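Local structure of acyl-CoA dehydrogenase FadE3 (Mycobacterium smegmatis, 4IV6) at residues B[322-327]-B[367-372]; B[123-128]-B[156-161]; B[148-153]-B[218-223]. The protein belongs to the acyl-CoA dehydrogenase family of flavoproteins and holds dihydroflavine-adenine dinucleotide in a four-chain assembly. One frame throughout, in Å; residues are numbered along the deposited sequence. Where two conformers were deposited one is given.

Contact 1. Residues B[322-327]-B[367-372]. With FDA (dihydroflavine-adenine dinucleotide), chain D.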
loop_
_atom_site.group_PDB
_atom_site.type_symbol
_atom_site.label_atom_id
_atom_site.label_comp_id
_atom_site.label_asym_id
_atom_site.label_seq_id
_atom_site.Cartn_x
_atom_site.Cartn_y
_atom_site.Cartn_z
ATOM N N ALA B 322 -15.670 -8.911 6.447
ATOM C CA ALA B 322 -16.423 -7.834 5.855
ATOM C C ALA B 322 -16.108 -6.531 6.579
ATOM O O ALA B 322 -15.895 -5.480 5.953
ATOM C CB ALA B 322 -17.920 -8.137 5.904
ATOM N N LYS B 323 -16.067 -6.601 7.908
ATOM C CA LYS B 323 -15.794 -5.403 8.709
ATOM C C LYS B 323 -14.390 -4.876 8.446
ATOM O O LYS B 323 -14.182 -3.686 8.269
ATOM C CB LYS B 323 -16.015 -5.730 10.189
ATOM C CG LYS B 323 -15.957 -4.541 11.150
ATOM C CD LYS B 323 -14.532 -4.205 11.578
ATOM C CE LYS B 323 -14.565 -3.279 12.794
ATOM N NZ LYS B 323 -13.220 -2.912 13.255
ATOM N N LEU B 324 -13.410 -5.776 8.463
ATOM C CA LEU B 324 -12.015 -5.416 8.231
ATOM C C LEU B 324 -11.832 -4.824 6.834
ATOM O O LEU B 324 -11.292 -3.726 6.684
ATOM C CB LEU B 324 -11.115 -6.648 8.378
ATOM C CG LEU B 324 -9.610 -6.449 8.097
ATOM C CD1 LEU B 324 -9.006 -5.491 9.111
ATOM C CD2 LEU B 324 -8.935 -7.792 8.155
ATOM N N PHE B 325 -12.305 -5.529 5.812
ATOM C CA PHE B 325 -12.105 -5.060 4.461
ATOM C C PHE B 325 -12.841 -3.740 4.189
ATOM O O PHE B 325 -12.282 -2.818 3.581
ATOM C CB PHE B 325 -12.537 -6.109 3.440
ATOM C CG PHE B 325 -12.108 -5.773 2.040
ATOM C CD1 PHE B 325 -10.802 -6.008 1.635
ATOM C CD2 PHE B 325 -12.986 -5.182 1.147
ATOM C CE1 PHE B 325 -10.390 -5.682 0.341
ATOM C CE2 PHE B 325 -12.575 -4.837 -0.141
ATOM C CZ PHE B 325 -11.284 -5.089 -0.534
ATOM N N ALA B 326 -14.106 -3.665 4.595
ATOM C CA ALA B 326 -14.891 -2.489 4.270
ATOM C C ALA B 326 -14.362 -1.238 4.987
ATOM O O ALA B 326 -14.337 -0.154 4.411
ATOM C CB ALA B 326 -16.376 -2.698 4.616
ATOM N N SER B 327 -14.013 -1.370 6.256
ATOM C CA SER B 327 -13.516 -0.235 7.038
ATOM C C SER B 327 -12.176 0.307 6.503
ATOM O O SER B 327 -11.997 1.546 6.412
ATOM C CB SER B 327 -13.406 -0.598 8.521
ATOM O OG SER B 327 -12.438 -1.587 8.777
ATOM N N GLY B 367 -14.517 -2.217 17.943
ATOM C CA GLY B 367 -13.421 -3.182 17.989
ATOM C C GLY B 367 -12.319 -2.692 17.027
ATOM O O GLY B 367 -12.605 -2.070 15.992
ATOM N N THR B 368 -11.056 -2.935 17.344
ATOM C CA THR B 368 -10.004 -2.505 16.433
ATOM C C THR B 368 -9.702 -3.508 15.315
ATOM O O THR B 368 -9.925 -4.709 15.428
ATOM C CB THR B 368 -8.675 -2.223 17.160
ATOM O OG1 THR B 368 -8.080 -3.457 17.572
ATOM C CG2 THR B 368 -8.886 -1.286 18.348
ATOM N N ASN B 369 -9.103 -3.006 14.248
ATOM C CA ASN B 369 -8.740 -3.877 13.166
ATOM C C ASN B 369 -7.563 -4.804 13.503
ATOM O O ASN B 369 -7.470 -5.886 12.922
ATOM C CB ASN B 369 -8.586 -3.106 11.863
ATOM C CG ASN B 369 -9.931 -2.845 11.188
ATOM O OD1 ASN B 369 -10.965 -3.345 11.633
ATOM N ND2 ASN B 369 -9.923 -2.024 10.151
ATOM N N GLU B 370 -6.714 -4.433 14.477
ATOM C CA GLU B 370 -5.674 -5.356 14.941
ATOM C C GLU B 370 -6.328 -6.567 15.634
ATOM O O GLU B 370 -5.995 -7.722 15.339
ATOM C CB GLU B 370 -4.651 -4.696 15.861
ATOM C CG GLU B 370 -3.835 -3.560 15.206
ATOM C CD GLU B 370 -4.626 -2.288 14.959
ATOM O OE1 GLU B 370 -5.568 -2.007 15.724
ATOM O OE2 GLU B 370 -4.320 -1.574 13.964
ATOM N N ILE B 371 -7.290 -6.313 16.512
ATOM C CA ILE B 371 -7.992 -7.419 17.154
ATOM C C ILE B 371 -8.744 -8.236 16.096
ATOM O O ILE B 371 -8.750 -9.461 16.138
ATOM C CB ILE B 371 -8.973 -6.975 18.256
ATOM C CG1 ILE B 371 -8.214 -6.319 19.404
ATOM C CG2 ILE B 371 -9.801 -8.173 18.749
ATOM C CD1 ILE B 371 -7.172 -7.181 20.062
ATOM N N GLN B 372 -9.369 -7.553 15.154
ATOM C CA GLN B 372 -10.127 -8.261 14.124
ATOM C C GLN B 372 -9.226 -9.227 13.298
ATOM O O GLN B 372 -9.642 -10.339 12.963
ATOM C CB GLN B 372 -10.820 -7.249 13.228
ATOM C CG GLN B 372 -11.760 -7.864 12.220
ATOM C CD GLN B 372 -12.888 -8.618 12.880
ATOM O OE1 GLN B 372 -13.880 -8.018 13.281
ATOM N NE2 GLN B 372 -12.743 -9.949 12.993
HETATM P PA FDA D . -6.825 -0.800 23.357
HETATM O O1A FDA D . -7.408 -2.166 23.618
HETATM O O2A FDA D . -6.227 0.002 24.481
HETATM O O5B FDA D . -5.745 -0.949 22.185
HETATM C C5B FDA D . -4.839 0.114 21.807
HETATM C C4B FDA D . -4.010 -0.345 20.594
HETATM O O4B FDA D . -3.354 -1.601 20.853
HETATM C C3B FDA D . -4.871 -0.603 19.376
HETATM O O3B FDA D . -4.084 -0.378 18.187
HETATM C C2B FDA D . -5.226 -2.065 19.542
HETATM O O2B FDA D . -5.608 -2.723 18.338
HETATM C C1B FDA D . -3.898 -2.608 20.013
HETATM N N9A FDA D . -4.010 -3.897 20.748
HETATM C C8A FDA D . -4.528 -4.054 21.986
HETATM N N7A FDA D . -4.433 -5.342 22.371
HETATM C C5A FDA D . -3.851 -6.015 21.349
HETATM C C6A FDA D . -3.461 -7.390 21.081
HETATM N N6A FDA D . -3.683 -8.324 22.007
HETATM N N1A FDA D . -2.886 -7.715 19.902
HETATM C C2A FDA D . -2.633 -6.769 18.983
HETATM N N3A FDA D . -2.970 -5.471 19.150
HETATM C C4A FDA D . -3.549 -5.056 20.295
HETATM N N1 FDA D . -17.584 0.340 23.059
HETATM C C2 FDA D . -18.712 -0.125 23.589
HETATM O O2 FDA D . -18.648 -1.027 24.446
HETATM N N3 FDA D . -19.919 0.347 23.229
HETATM C C4 FDA D . -20.103 1.321 22.337
HETATM O O4 FDA D . -21.256 1.747 22.059
HETATM C C4X FDA D . -18.900 1.872 21.680
HETATM N N5 FDA D . -18.946 2.879 20.783
HETATM C C5X FDA D . -17.831 3.618 20.551
HETATM C C6 FDA D . -17.909 4.893 19.979
HETATM C C7 FDA D . -16.764 5.641 19.704
HETATM C C7M FDA D . -16.866 7.026 19.120
HETATM C C8 FDA D . -15.495 5.097 19.987
HETATM C C8M FDA D . -14.196 5.823 19.719
HETATM C C9 FDA D . -15.418 3.838 20.561
HETATM C C9A FDA D . -16.572 3.098 20.864
HETATM N N10 FDA D . -16.447 1.836 21.482
HETATM C C10 FDA D . -17.598 1.330 22.127
HETATM C "C1'" FDA D . -15.159 1.528 22.113
HETATM C "C2'" FDA D . -14.362 0.697 21.131
HETATM O "O2'" FDA D . -14.955 -0.588 20.941
HETATM C "C3'" FDA D . -12.932 0.573 21.657
HETATM O "O3'" FDA D . -12.270 1.810 21.413
HETATM C "C4'" FDA D . -12.145 -0.539 21.004
HETATM O "O4'" FDA D . -12.566 -1.746 21.660
HETATM C "C5'" FDA D . -10.631 -0.387 21.239
HETATM O "O5'" FDA D . -10.411 -0.187 22.618
HETATM P P FDA D . -9.245 0.678 23.252
HETATM O O1P FDA D . -9.350 0.362 24.730
HETATM O O2P FDA D . -9.376 2.092 22.801
HETATM O O3P FDA D . -7.933 0.040 22.564
HETATM O O HOH W 1 -13.702 -5.712 14.759
#
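Leu324, on a turn of helix 316-340, comes closest in backbone terms to Asn369 in the first turn of helix 369-383, their CA atoms 6.1 Å apart, and every bond between the two segments is made by side chains reaching over that gap. Lys323 does most of the reaching. Its CG stands anti to the backbone N (chi1 -172°) and the chain bends once at chi2 before running out extended, which delivers the ammonium to two carbonyl oxygens: NZ donates to Asn369 OD1 at 2.8 Å and to Gly367 O at 2.9 Å. NZ stands above the carbonyl plane of Gly367. Met362 O is a third acceptor for the same NZ, so the buried ammonium is well supplied with partners. Asn369 spends the other end of its amide on the helix as well: ND2 bonds to Ser327 OG at 2.9 Å, almost straight (172°) and in the amide plane, while Ser327 OG donates to Lys323 O of its own helix. With both ends bonded, the amide is fixed against a flip, and Leu324 CD1 packs on its CG at 3.5 Å. ND2 also bonds to Glu328. This is helix-helix packing in the mainly helical C-terminal domain of the acyl-CoA dehydrogenase fold, and it places a helix start beside the cofactor. Thr368 is the N-cap of helix 369-383, its OG1 accepting from Ile371 N at 3.1 Å. On the cofactor side, O2B of dihydroflavine-adenine dinucleotide donates to Glu370 OE1 at 2.7 Å and Ile371 CD1 touches the adenine at C5A. Farther along the helix, Gln372 CG lies against Leu324 CB, and a water that donates to Gln372 OE1 at 2.7 Å makes a weak link to Lys323 NZ.

Contact 2. Residues B[123-128]-B[156-161]. With FDA (dihydroflavine-adenine dinucleotide), chain D.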
loop_
_atom_site.group_PDB
_atom_site.type_symbol
_atom_site.label_atom_id
_atom_site.label_comp_id
_atom_site.label_asym_id
_atom_site.label_seq_id
_atom_site.Cartn_x
_atom_site.Cartn_y
_atom_site.Cartn_z
ATOM N N THR B 123 -28.451 0.071 23.995
ATOM C CA THR B 123 -27.081 0.094 23.515
ATOM C C THR B 123 -26.244 -0.955 24.246
ATOM O O THR B 123 -26.697 -1.522 25.255
ATOM C CB THR B 123 -26.478 1.482 23.671
ATOM O OG1 THR B 123 -25.197 1.539 23.019
ATOM C CG2 THR B 123 -26.314 1.836 25.161
ATOM N N MET B 124 -25.043 -1.219 23.727
ATOM C CA MET B 124 -24.116 -2.207 24.315
ATOM C C MET B 124 -23.038 -1.521 25.123
ATOM O O MET B 124 -22.355 -0.674 24.587
ATOM C CB MET B 124 -23.344 -2.970 23.237
ATOM C CG MET B 124 -24.143 -3.845 22.308
ATOM S SD MET B 124 -24.908 -5.241 23.151
ATOM C CE MET B 124 -23.505 -5.975 23.953
ATOM N N ALA B 125 -22.823 -1.953 26.360
ATOM C CA ALA B 125 -21.747 -1.430 27.187
ATOM C C ALA B 125 -20.714 -2.495 27.569
ATOM O O ALA B 125 -20.876 -3.232 28.555
ATOM C CB ALA B 125 -22.307 -0.754 28.424
ATOM N N LEU B 126 -19.634 -2.541 26.799
ATOM C CA LEU B 126 -18.532 -3.477 27.027
ATOM C C LEU B 126 -17.266 -2.742 27.455
ATOM O O LEU B 126 -16.660 -3.102 28.440
ATOM C CB LEU B 126 -18.191 -4.267 25.768
ATOM C CG LEU B 126 -19.244 -5.053 24.995
ATOM C CD1 LEU B 126 -18.617 -6.051 24.040
ATOM C CD2 LEU B 126 -20.171 -5.773 25.908
ATOM N N THR B 127 -16.883 -1.719 26.684
ATOM C CA THR B 127 -15.604 -1.052 26.825
ATOM C C THR B 127 -15.429 -0.389 28.178
ATOM O O THR B 127 -16.319 0.296 28.669
ATOM C CB THR B 127 -15.410 -0.054 25.673
ATOM O OG1 THR B 127 -15.432 -0.782 24.428
ATOM C CG2 THR B 127 -14.103 0.711 25.796
ATOM N N GLU B 128 -14.263 -0.621 28.776
ATOM C CA GLU B 128 -13.886 0.000 30.026
ATOM C C GLU B 128 -12.776 1.018 29.791
ATOM O O GLU B 128 -12.017 0.872 28.843
ATOM C CB GLU B 128 -13.391 -1.069 31.014
ATOM C CG GLU B 128 -14.423 -2.145 31.321
ATOM C CD GLU B 128 -14.762 -2.333 32.795
ATOM O OE1 GLU B 128 -13.929 -2.008 33.672
ATOM O OE2 GLU B 128 -15.858 -2.875 33.045
ATOM N N THR B 156 -16.699 3.166 29.255
ATOM C CA THR B 156 -16.556 4.386 28.501
ATOM C C THR B 156 -16.687 4.137 27.010
ATOM O O THR B 156 -16.707 2.984 26.560
ATOM C CB THR B 156 -15.258 5.104 28.824
ATOM O OG1 THR B 156 -15.351 6.466 28.393
ATOM C CG2 THR B 156 -14.053 4.418 28.163
ATOM N N TRP B 157 -16.805 5.236 26.273
ATOM C CA TRP B 157 -17.120 5.242 24.843
ATOM C C TRP B 157 -18.437 4.561 24.535
ATOM O O TRP B 157 -18.590 3.962 23.469
ATOM C CB TRP B 157 -15.991 4.578 24.007
ATOM C CG TRP B 157 -14.757 5.366 23.911
ATOM C CD1 TRP B 157 -13.501 4.989 24.330
ATOM C CD2 TRP B 157 -14.610 6.666 23.328
ATOM N NE1 TRP B 157 -12.598 5.986 24.066
ATOM C CE2 TRP B 157 -13.251 7.022 23.439
ATOM C CE3 TRP B 157 -15.496 7.569 22.733
ATOM C CZ2 TRP B 157 -12.770 8.255 22.999
ATOM C CZ3 TRP B 157 -15.019 8.791 22.278
ATOM C CH2 TRP B 157 -13.669 9.120 22.408
ATOM N N ILE B 158 -19.418 4.672 25.420
ATOM C CA ILE B 158 -20.672 3.977 25.181
ATOM C C ILE B 158 -21.603 4.846 24.345
ATOM O O ILE B 158 -22.092 5.879 24.802
ATOM C CB ILE B 158 -21.332 3.506 26.491
ATOM C CG1 ILE B 158 -20.354 2.621 27.299
ATOM C CG2 ILE B 158 -22.649 2.772 26.193
ATOM C CD1 ILE B 158 -19.645 1.546 26.470
ATOM N N SER B 159 -21.817 4.427 23.098
ATOM C CA SER B 159 -22.623 5.198 22.166
ATOM C C SER B 159 -24.104 5.177 22.540
ATOM O O SER B 159 -24.640 4.174 23.010
ATOM C CB SER B 159 -22.444 4.671 20.745
ATOM O OG SER B 159 -21.084 4.841 20.337
ATOM N N ASN B 160 -24.754 6.306 22.298
ATOM C CA ASN B 160 -26.166 6.481 22.570
ATOM C C ASN B 160 -26.562 6.189 24.024
ATOM O O ASN B 160 -27.718 5.874 24.303
ATOM C CB ASN B 160 -26.996 5.614 21.641
ATOM C CG ASN B 160 -26.583 5.729 20.197
ATOM O OD1 ASN B 160 -26.899 6.697 19.521
ATOM N ND2 ASN B 160 -25.943 4.698 19.700
ATOM N N ALA B 161 -25.621 6.317 24.960
ATOM C CA ALA B 161 -25.890 6.010 26.361
ATOM C C ALA B 161 -26.933 6.885 27.033
ATOM O O ALA B 161 -27.601 6.427 27.969
ATOM C CB ALA B 161 -24.597 6.045 27.164
HETATM P PA FDA D . -6.825 -0.800 23.357
HETATM O O1A FDA D . -7.408 -2.166 23.618
HETATM O O2A FDA D . -6.227 0.002 24.481
HETATM O O5B FDA D . -5.745 -0.949 22.185
HETATM C C5B FDA D . -4.839 0.114 21.807
HETATM C C4B FDA D . -4.010 -0.345 20.594
HETATM O O4B FDA D . -3.354 -1.601 20.853
HETATM C C3B FDA D . -4.871 -0.603 19.376
HETATM O O3B FDA D . -4.084 -0.378 18.187
HETATM C C2B FDA D . -5.226 -2.065 19.542
HETATM O O2B FDA D . -5.608 -2.723 18.338
HETATM C C1B FDA D . -3.898 -2.608 20.013
HETATM N N9A FDA D . -4.010 -3.897 20.748
HETATM C C8A FDA D . -4.528 -4.054 21.986
HETATM N N7A FDA D . -4.433 -5.342 22.371
HETATM C C5A FDA D . -3.851 -6.015 21.349
HETATM C C6A FDA D . -3.461 -7.390 21.081
HETATM N N6A FDA D . -3.683 -8.324 22.007
HETATM N N1A FDA D . -2.886 -7.715 19.902
HETATM C C2A FDA D . -2.633 -6.769 18.983
HETATM N N3A FDA D . -2.970 -5.471 19.150
HETATM C C4A FDA D . -3.549 -5.056 20.295
HETATM N N1 FDA D . -17.584 0.340 23.059
HETATM C C2 FDA D . -18.712 -0.125 23.589
HETATM O O2 FDA D . -18.648 -1.027 24.446
HETATM N N3 FDA D . -19.919 0.347 23.229
HETATM C C4 FDA D . -20.103 1.321 22.337
HETATM O O4 FDA D . -21.256 1.747 22.059
HETATM C C4X FDA D . -18.900 1.872 21.680
HETATM N N5 FDA D . -18.946 2.879 20.783
HETATM C C5X FDA D . -17.831 3.618 20.551
HETATM C C6 FDA D . -17.909 4.893 19.979
HETATM C C7 FDA D . -16.764 5.641 19.704
HETATM C C7M FDA D . -16.866 7.026 19.120
HETATM C C8 FDA D . -15.495 5.097 19.987
HETATM C C8M FDA D . -14.196 5.823 19.719
HETATM C C9 FDA D . -15.418 3.838 20.561
HETATM C C9A FDA D . -16.572 3.098 20.864
HETATM N N10 FDA D . -16.447 1.836 21.482
HETATM C C10 FDA D . -17.598 1.330 22.127
HETATM C "C1'" FDA D . -15.159 1.528 22.113
HETATM C "C2'" FDA D . -14.362 0.697 21.131
HETATM O "O2'" FDA D . -14.955 -0.588 20.941
HETATM C "C3'" FDA D . -12.932 0.573 21.657
HETATM O "O3'" FDA D . -12.270 1.810 21.413
HETATM C "C4'" FDA D . -12.145 -0.539 21.004
HETATM O "O4'" FDA D . -12.566 -1.746 21.660
HETATM C "C5'" FDA D . -10.631 -0.387 21.239
HETATM O "O5'" FDA D . -10.411 -0.187 22.618
HETATM P P FDA D . -9.245 0.678 23.252
HETATM O O1P FDA D . -9.350 0.362 24.730
HETATM O O2P FDA D . -9.376 2.092 22.801
HETATM O O3P FDA D . -7.933 0.040 22.564
HETATM O O HOH W 2 -25.474 1.941 20.251
#
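Ile158 packs against Ala125 where the two segments meet beside the flavin: its CD1 lies 4.0 Å from Ala125 CB and 3.4 Å from O2 of dihydroflavine-adenine dinucleotide. Around this apolar contact the segments share out the polar atoms of the flavin. From 123-128, Met124 O accepts from N3 in a nearly straight bond (174°), the backbone N atoms of Leu126 and Thr127 both donate to O2, and Thr127 OG1 accepts from N1 at 2.8 Å. From 156-161, Ser159 grips the neighbouring side, its N donating to O4 at 2.9 Å and its OG accepting from N5. The Trp157 ring has the methyl C8M over one face, toward its rim, and Tyr344 of a neighbouring subunit meets it edge-to-face.

Two direct bonds between the segments hold this first shell in place. With chi1 at -172°, Thr123 turns OG1 toward the other segment, where it donates to Ser159 O at 2.7 Å, and a water joins that hydroxyl to Asn160 ND2; at the other end Thr156 N donates to Thr127 O at 3.0 Å. Farther out, Ser211 OG bonds to Ser159 OG. A G1 beta bulge sets Trp157 and Ile158 together opposite Cys212, and a type II turn runs from Ile158 to Ala161. Together these strand ends form the flavin-ring site of the beta-rich middle domain of acyl-CoA dehydrogenases.

Contact 3. Residues B[148-153]-B[218-223]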
loop_
_atom_site.group_PDB
_atom_site.type_symbol
_atom_site.label_atom_id
_atom_site.label_comp_id
_atom_site.label_asym_id
_atom_site.label_seq_id
_atom_site.Cartn_x
_atom_site.Cartn_y
_atom_site.Cartn_z
ATOM N N ASP B 148 -31.207 -8.918 44.167
ATOM C CA ASP B 148 -30.579 -7.895 43.337
ATOM C C ASP B 148 -29.158 -8.280 42.955
ATOM O O ASP B 148 -28.489 -9.034 43.650
ATOM C CB ASP B 148 -30.479 -6.541 44.069
ATOM C CG ASP B 148 -31.820 -5.850 44.249
ATOM O OD1 ASP B 148 -32.753 -5.986 43.387
ATOM O OD2 ASP B 148 -31.911 -5.124 45.274
ATOM N N TYR B 149 -28.707 -7.717 41.846
ATOM C CA TYR B 149 -27.288 -7.521 41.610
ATOM C C TYR B 149 -26.946 -6.098 42.050
ATOM O O TYR B 149 -27.721 -5.173 41.814
ATOM C CB TYR B 149 -26.924 -7.698 40.140
ATOM C CG TYR B 149 -26.975 -9.123 39.631
ATOM C CD1 TYR B 149 -26.050 -10.071 40.034
ATOM C CD2 TYR B 149 -27.922 -9.497 38.690
ATOM C CE1 TYR B 149 -26.080 -11.367 39.517
ATOM C CE2 TYR B 149 -27.961 -10.785 38.184
ATOM C CZ TYR B 149 -27.041 -11.711 38.592
ATOM O OH TYR B 149 -27.119 -12.985 38.053
ATOM N N VAL B 150 -25.794 -5.959 42.695
ATOM C CA VAL B 150 -25.210 -4.686 43.013
ATOM C C VAL B 150 -24.036 -4.461 42.082
ATOM O O VAL B 150 -23.047 -5.196 42.126
ATOM C CB VAL B 150 -24.709 -4.614 44.454
ATOM C CG1 VAL B 150 -24.241 -3.197 44.748
ATOM C CG2 VAL B 150 -25.819 -5.035 45.421
ATOM N N ILE B 151 -24.166 -3.419 41.262
ATOM C CA ILE B 151 -23.187 -3.091 40.228
ATOM C C ILE B 151 -22.285 -1.934 40.654
ATOM O O ILE B 151 -22.770 -0.849 41.054
ATOM C CB ILE B 151 -23.893 -2.718 38.902
ATOM C CG1 ILE B 151 -24.902 -3.795 38.479
ATOM C CG2 ILE B 151 -22.895 -2.509 37.784
ATOM C CD1 ILE B 151 -25.795 -3.384 37.315
ATOM N N ASN B 152 -20.967 -2.177 40.515
ATOM C CA ASN B 152 -19.948 -1.175 40.705
ATOM C C ASN B 152 -18.924 -1.193 39.592
ATOM O O ASN B 152 -18.455 -2.258 39.187
ATOM C CB ASN B 152 -19.222 -1.444 42.030
ATOM C CG ASN B 152 -20.060 -1.064 43.220
ATOM O OD1 ASN B 152 -20.257 0.116 43.471
ATOM N ND2 ASN B 152 -20.576 -2.063 43.956
ATOM N N GLY B 153 -18.525 -0.027 39.111
ATOM C CA GLY B 153 -17.492 0.041 38.123
ATOM C C GLY B 153 -17.684 1.172 37.134
ATOM O O GLY B 153 -18.352 2.177 37.432
ATOM N N ASP B 218 -22.873 1.331 43.579
ATOM C CA ASP B 218 -23.869 0.624 44.405
ATOM C C ASP B 218 -25.201 0.558 43.654
ATOM O O ASP B 218 -26.280 0.740 44.246
ATOM C CB ASP B 218 -24.025 1.341 45.752
ATOM C CG ASP B 218 -24.779 0.510 46.801
ATOM O OD1 ASP B 218 -24.452 -0.670 46.988
ATOM O OD2 ASP B 218 -25.670 1.076 47.448
ATOM N N ALA B 219 -25.132 0.271 42.361
ATOM C CA ALA B 219 -26.328 0.347 41.487
ATOM C C ALA B 219 -27.061 -0.981 41.516
ATOM O O ALA B 219 -26.538 -2.013 41.036
ATOM C CB ALA B 219 -25.940 0.685 40.063
ATOM N N ARG B 220 -28.272 -0.958 42.067
ATOM C CA ARG B 220 -29.052 -2.172 42.291
ATOM C C ARG B 220 -30.006 -2.456 41.135
ATOM O O ARG B 220 -30.797 -1.601 40.767
ATOM C CB ARG B 220 -29.870 -2.033 43.575
ATOM C CG ARG B 220 -29.055 -1.626 44.793
ATOM C CD ARG B 220 -29.899 -1.751 46.060
ATOM N NE ARG B 220 -29.544 -2.967 46.758
ATOM C CZ ARG B 220 -28.419 -3.082 47.451
ATOM N NH1 ARG B 220 -28.132 -4.217 48.049
ATOM N NH2 ARG B 220 -27.583 -2.038 47.535
ATOM N N VAL B 221 -29.922 -3.650 40.574
ATOM C CA VAL B 221 -30.891 -4.125 39.589
ATOM C C VAL B 221 -31.367 -5.495 40.049
ATOM O O VAL B 221 -30.661 -6.193 40.738
ATOM C CB VAL B 221 -30.293 -4.218 38.177
ATOM C CG1 VAL B 221 -29.790 -2.859 37.737
ATOM C CG2 VAL B 221 -29.186 -5.265 38.101
ATOM N N PRO B 222 -32.586 -5.881 39.684
ATOM C CA PRO B 222 -33.019 -7.198 40.085
ATOM C C PRO B 222 -32.254 -8.296 39.346
ATOM O O PRO B 222 -31.746 -8.068 38.229
ATOM C CB PRO B 222 -34.517 -7.214 39.747
ATOM C CG PRO B 222 -34.752 -6.081 38.820
ATOM C CD PRO B 222 -33.615 -5.120 38.962
ATOM N N VAL B 223 -32.152 -9.469 39.970
ATOM C CA VAL B 223 -31.404 -10.592 39.354
ATOM C C VAL B 223 -32.008 -11.045 38.042
ATOM O O VAL B 223 -31.298 -11.589 37.193
ATOM C CB VAL B 223 -31.174 -11.807 40.292
ATOM C CG1 VAL B 223 -30.255 -11.395 41.438
ATOM C CG2 VAL B 223 -32.481 -12.405 40.812
HETATM O O HOH W 3 -21.649 -1.259 46.654
#
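Tyr149 and Val221 form a hydrogen-bonded pair in an antiparallel strand pairing, Tyr149 N to Val221 O at 2.7 Å with a return bond from Val221 N to Tyr149 O. Ile151 and Ala219 repeat the pattern two residues on, Ala219 N reaching Ile151 O at 2.9 Å. Between them Val150 and Arg220 form a non-hydrogen-bonded pair, where Arg220 CA makes a CA-H...O contact with Tyr149 O.

One further polar bond comes from a side chain: Asn152 OD1 accepts from Asp218 N at 2.9 Å, the donor standing above the carbonyl plane. The same amide works from its other end, ND2 donating a hydrogen bond to a water that in turn donates to Asp218 OD1.

Charged groups gather round Arg220, which is modelled in two conformers; the arrangement described is that of one. Asp148 OD2 reaches Arg220 NE at 3.5 Å, a long salt bridge at the guanidinium edge with the two planes turned 70° apart. Arg220 NH2 makes a similarly long bridge to Asp218 OD1, and NH1 pairs with Asp145. Val150 CG2 lies over one face of the guanidinium, 3.6 Å from NH1, with the two side chains side by side.

Apolar groups fill the face of Tyr149, Ile151, Ala219 and Val221. Val221 CG2 touches both Tyr149 CB and Ile151 CD1, the latter at 4.0 Å. Val223 CG1 makes a CH-pi contact with the Tyr149 ring, 4.1 Å from its centroid and 14° off the normal. Glu231 bonds to Tyr149 OH.

Ile151 is matched by two residues, Asp218 and Ala219, in a G1 beta bulge beside strand 219-222. The apolar side of this antiparallel sheet packs on Leu187 and Val189 of strand 184-190, sheet against sheet, in the beta-rich middle domain of the acyl-CoA dehydrogenase fold.

How the contacts relate
Contacts 2 and 3 share strand 148-159: contact 3 uses its beginning and contact 2 its end, with centres 18 Å apart, so one strand runs from the partly exposed sheet pairing to the flavin. Their segments alternate along the chain, 123-128, 148-153, 156-161 and 218-223, whereas contact 1 follows later, between helices 316-340 and 369-383 of the C-terminal domain. Contacts 1 and 2 do not touch, their centres lying 19 Å apart, yet both meet the same dihydroflavine-adenine dinucleotide, contact 2 at the flavin ring and contact 1 toward the adenosine end. The cofactor thus spans the helical and beta-rich parts; contact 3 lies 34 Å from contact 1, centre to centre.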